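Local coordinates for protein chloramphenicol acetyltransferase (PDB 2I9D) that probably transfers an acetyl group from acetyl-CoA to a hydroxyl of chloramphenicol, at residues Phe53-Ala64 with Gly145-Pro153. Numbering follows the deposited sequence.
Sequences FLHYLYAVLRAA and GLILLSATP
L149 points from strand 146-151 toward helix 52-66, which runs roughly antiparallel to the strand on one face of the large mixed sheet of the chloramphenicol acetyltransferase fold; the segment axes come within 9.8 Å of each other at an angle of 150°. Followed outward, L149 first presents its CB to CD1 of L57. With CG anti to the backbone N (chi1 -178°), the side chain reaches on toward the helix and forks, one methyl going to V60 and the other to L57. Its CD1 branch meets both methyls of V60, the closer being V60 CG2 at 3.9 Å. The CD2 branch lies 3.9 Å from L57 CD1, the two leucines running alongside one another and pointing opposite ways, and also reaches the edge of the Y56 ring near its plane, 4.2 Å from Y56 CE1.

Two residues back along the strand, I147 meets V60, L61 and A64, farther along the helix. Its CG1 touches L61 CD1, while its CD1 fits between V60 CG1 at 3.7 Å and A64 CB at 3.9 Å. The same isoleucine also packs on M88, and L57 rests on that methionine too, so both segments share this neighbour on strand 87-93. Helix 202-216 packs against A59 and A63 of the helix.

Toward the other end of the strand, the small A151 receives two aromatic side chains. CE1 of F53 approaches its methyl obliquely. Y56 is turned back over its own helix (chi1 67°), with F53 O over the centre of one ring face. Its hydroxyl lies in the plane of the F53 ring, at the ring edge, and Y56 OH is 3.5 Å from A151 CB.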
loop_
_atom_site.group_PDB
_atom_site.type_symbol
_atom_site.label_atom_id
_atom_site.label_comp_id
_atom_site.label_asym_id
_atom_site.label_seq_id
_atom_site.Cartn_x
_atom_site.Cartn_y
_atom_site.Cartn_z
ATOM N N PHE A 53 -3.505 8.417 21.953
ATOM C CA PHE A 53 -3.793 7.083 21.384
ATOM C C PHE A 53 -5.268 6.638 21.529
ATOM O O PHE A 53 -5.899 6.191 20.572
ATOM C CB PHE A 53 -2.817 6.035 21.965
ATOM C CG PHE A 53 -3.205 4.622 21.664
ATOM C CD1 PHE A 53 -3.032 4.089 20.369
ATOM C CD2 PHE A 53 -3.772 3.817 22.651
ATOM C CE1 PHE A 53 -3.406 2.771 20.080
ATOM C CE2 PHE A 53 -4.133 2.496 22.369
ATOM C CZ PHE A 53 -3.958 1.976 21.074
ATOM N N LEU A 54 -5.823 6.799 22.729
ATOM C CA LEU A 54 -7.203 6.432 22.996
ATOM C C LEU A 54 -8.199 7.376 22.345
ATOM O O LEU A 54 -9.326 6.965 22.028
ATOM C CB LEU A 54 -7.458 6.293 24.518
ATOM C CG LEU A 54 -6.724 5.095 25.153
ATOM C CD1 LEU A 54 -6.819 5.124 26.684
ATOM C CD2 LEU A 54 -7.212 3.760 24.564
ATOM N N HIS A 55 -7.791 8.627 22.128
ATOM C CA HIS A 55 -8.631 9.573 21.384
ATOM C C HIS A 55 -8.816 9.174 19.914
ATOM O O HIS A 55 -9.925 9.186 19.418
ATOM C CB HIS A 55 -8.089 11.004 21.484
ATOM C CG HIS A 55 -8.511 11.729 22.721
ATOM N ND1 HIS A 55 -9.412 12.781 22.701
ATOM C CD2 HIS A 55 -8.153 11.561 24.019
ATOM C CE1 HIS A 55 -9.589 13.226 23.933
ATOM N NE2 HIS A 55 -8.839 12.503 24.748
ATOM N N TYR A 56 -7.737 8.830 19.212
ATOM C CA TYR A 56 -7.897 8.383 17.826
ATOM C C TYR A 56 -8.388 6.946 17.697
ATOM O O TYR A 56 -9.067 6.616 16.725
ATOM C CB TYR A 56 -6.684 8.698 16.931
ATOM C CG TYR A 56 -5.377 7.981 17.204
ATOM C CD1 TYR A 56 -5.209 6.605 16.905
ATOM C CD2 TYR A 56 -4.277 8.689 17.678
ATOM C CE1 TYR A 56 -3.974 5.963 17.127
ATOM C CE2 TYR A 56 -3.042 8.057 17.898
ATOM C CZ TYR A 56 -2.900 6.712 17.613
ATOM O OH TYR A 56 -1.685 6.118 17.836
ATOM N N LEU A 57 -8.104 6.123 18.708
ATOM C CA LEU A 57 -8.629 4.765 18.739
ATOM C C LEU A 57 -10.155 4.818 18.805
ATOM O O LEU A 57 -10.863 4.091 18.073
ATOM C CB LEU A 57 -8.036 3.966 19.911
ATOM C CG LEU A 57 -8.191 2.438 19.846
ATOM C CD1 LEU A 57 -7.281 1.885 18.742
ATOM C CD2 LEU A 57 -7.847 1.746 21.200
ATOM N N TYR A 58 -10.662 5.692 19.666
ATOM C CA TYR A 58 -12.096 5.902 19.760
ATOM C C TYR A 58 -12.700 6.404 18.443
ATOM O O TYR A 58 -13.727 5.877 17.978
ATOM C CB TYR A 58 -12.437 6.881 20.894
ATOM C CG TYR A 58 -13.917 7.136 20.982
ATOM C CD1 TYR A 58 -14.773 6.141 21.428
ATOM C CD2 TYR A 58 -14.467 8.340 20.564
ATOM C CE1 TYR A 58 -16.142 6.339 21.499
ATOM C CE2 TYR A 58 -15.853 8.558 20.634
ATOM C CZ TYR A 58 -16.678 7.536 21.101
ATOM O OH TYR A 58 -18.044 7.706 21.191
ATOM N N ALA A 59 -12.065 7.431 17.867
ATOM C CA ALA A 59 -12.518 8.031 16.603
ATOM C C ALA A 59 -12.695 6.971 15.530
ATOM O O ALA A 59 -13.712 6.948 14.830
ATOM C CB ALA A 59 -11.544 9.110 16.137
ATOM N N VAL A 60 -11.702 6.088 15.412
ATOM C CA VAL A 60 -11.721 5.041 14.402
ATOM C C VAL A 60 -12.827 4.019 14.717
ATOM O O VAL A 60 -13.582 3.611 13.819
ATOM C CB VAL A 60 -10.315 4.359 14.278
ATOM C CG1 VAL A 60 -10.407 2.981 13.575
ATOM C CG2 VAL A 60 -9.337 5.265 13.567
ATOM N N LEU A 61 -12.911 3.610 15.987
ATOM C CA LEU A 61 -13.877 2.576 16.409
ATOM C C LEU A 61 -15.329 3.068 16.234
ATOM O O LEU A 61 -16.212 2.307 15.775
ATOM C CB LEU A 61 -13.626 2.126 17.857
ATOM C CG LEU A 61 -14.425 0.923 18.379
ATOM C CD1 LEU A 61 -14.186 -0.325 17.533
ATOM C CD2 LEU A 61 -14.085 0.653 19.810
ATOM N N ARG A 62 -15.544 4.338 16.581
ATOM C CA ARG A 62 -16.836 4.988 16.435
ATOM C C ARG A 62 -17.270 5.093 14.980
ATOM O O ARG A 62 -18.419 4.805 14.670
ATOM C CB ARG A 62 -16.840 6.366 17.102
ATOM C CG ARG A 62 -18.203 7.103 16.996
ATOM C CD ARG A 62 -18.384 8.151 18.091
ATOM N NE ARG A 62 -19.519 9.035 17.826
ATOM C CZ ARG A 62 -19.874 10.056 18.609
ATOM N NH1 ARG A 62 -19.180 10.322 19.722
ATOM N NH2 ARG A 62 -20.920 10.817 18.277
ATOM N N ALA A 63 -16.363 5.490 14.087
ATOM C CA ALA A 63 -16.672 5.537 12.645
ATOM C C ALA A 63 -17.083 4.178 12.054
ATOM O O ALA A 63 -17.963 4.101 11.191
ATOM C CB ALA A 63 -15.507 6.146 11.864
ATOM N N ALA A 64 -16.455 3.105 12.539
ATOM C CA ALA A 64 -16.720 1.743 12.048
ATOM C C ALA A 64 -18.098 1.270 12.517
ATOM O O ALA A 64 -18.821 0.556 11.805
ATOM C CB ALA A 64 -15.636 0.791 12.528
ATOM N N GLY A 145 -16.804 -9.612 15.011
ATOM C CA GLY A 145 -17.393 -8.281 15.190
ATOM C C GLY A 145 -16.400 -7.352 15.839
ATOM O O GLY A 145 -16.613 -6.839 16.966
ATOM N N LEU A 146 -15.303 -7.149 15.121
ATOM C CA LEU A 146 -14.133 -6.422 15.613
ATOM C C LEU A 146 -13.418 -5.710 14.464
ATOM O O LEU A 146 -13.568 -6.084 13.319
ATOM C CB LEU A 146 -13.125 -7.408 16.233
ATOM C CG LEU A 146 -13.544 -8.191 17.474
ATOM C CD1 LEU A 146 -12.828 -9.511 17.424
ATOM C CD2 LEU A 146 -13.224 -7.402 18.748
ATOM N N ILE A 147 -12.632 -4.695 14.795
ATOM C CA ILE A 147 -11.598 -4.172 13.888
ATOM C C ILE A 147 -10.321 -4.199 14.700
ATOM O O ILE A 147 -10.377 -4.459 15.903
ATOM C CB ILE A 147 -11.911 -2.759 13.304
ATOM C CG1 ILE A 147 -12.113 -1.709 14.421
ATOM C CG2 ILE A 147 -13.139 -2.844 12.414
ATOM C CD1 ILE A 147 -12.153 -0.228 13.909
ATOM N N LEU A 148 -9.180 -4.020 14.040
ATOM C CA LEU A 148 -7.883 -4.088 14.732
ATOM C C LEU A 148 -7.028 -2.951 14.240
ATOM O O LEU A 148 -6.922 -2.736 13.030
ATOM C CB LEU A 148 -7.163 -5.437 14.514
ATOM C CG LEU A 148 -5.758 -5.552 15.156
ATOM C CD1 LEU A 148 -5.442 -6.993 15.576
ATOM C CD2 LEU A 148 -4.645 -4.977 14.214
ATOM N N LEU A 149 -6.438 -2.224 15.181
ATOM C CA LEU A 149 -5.632 -1.089 14.819
ATOM C C LEU A 149 -4.290 -1.217 15.498
ATOM O O LEU A 149 -4.199 -1.469 16.706
ATOM C CB LEU A 149 -6.323 0.258 15.130
ATOM C CG LEU A 149 -5.540 1.520 14.715
ATOM C CD1 LEU A 149 -6.481 2.649 14.334
ATOM C CD2 LEU A 149 -4.588 1.988 15.855
ATOM N N SER A 150 -3.250 -1.054 14.699
ATOM C CA SER A 150 -1.882 -1.116 15.181
ATOM C C SER A 150 -1.236 0.286 15.078
ATOM O O SER A 150 -1.239 0.875 14.008
ATOM C CB SER A 150 -1.121 -2.170 14.372
ATOM O OG SER A 150 0.259 -2.019 14.602
ATOM N N ALA A 151 -0.724 0.825 16.197
ATOM C CA ALA A 151 -0.112 2.166 16.202
ATOM C C ALA A 151 1.381 2.131 15.971
ATOM O O ALA A 151 2.074 1.306 16.562
ATOM C CB ALA A 151 -0.405 2.910 17.509
ATOM N N THR A 152 1.885 3.037 15.129
ATOM C CA THR A 152 3.308 3.255 15.054
ATOM C C THR A 152 3.523 4.739 15.206
ATOM O O THR A 152 3.691 5.449 14.195
ATOM C CB THR A 152 4.006 2.658 13.754
ATOM O OG1 THR A 152 3.573 3.363 12.597
ATOM C CG2 THR A 152 3.623 1.258 13.581
ATOM N N PRO A 153 3.516 5.218 16.472
ATOM C CA PRO A 153 3.454 6.643 16.759
ATOM C C PRO A 153 4.696 7.415 16.393
ATOM O O PRO A 153 4.627 8.641 16.346
ATOM C CB PRO A 153 3.198 6.698 18.278
ATOM C CG PRO A 153 3.807 5.421 18.802
ATOM C CD PRO A 153 3.528 4.410 17.714
#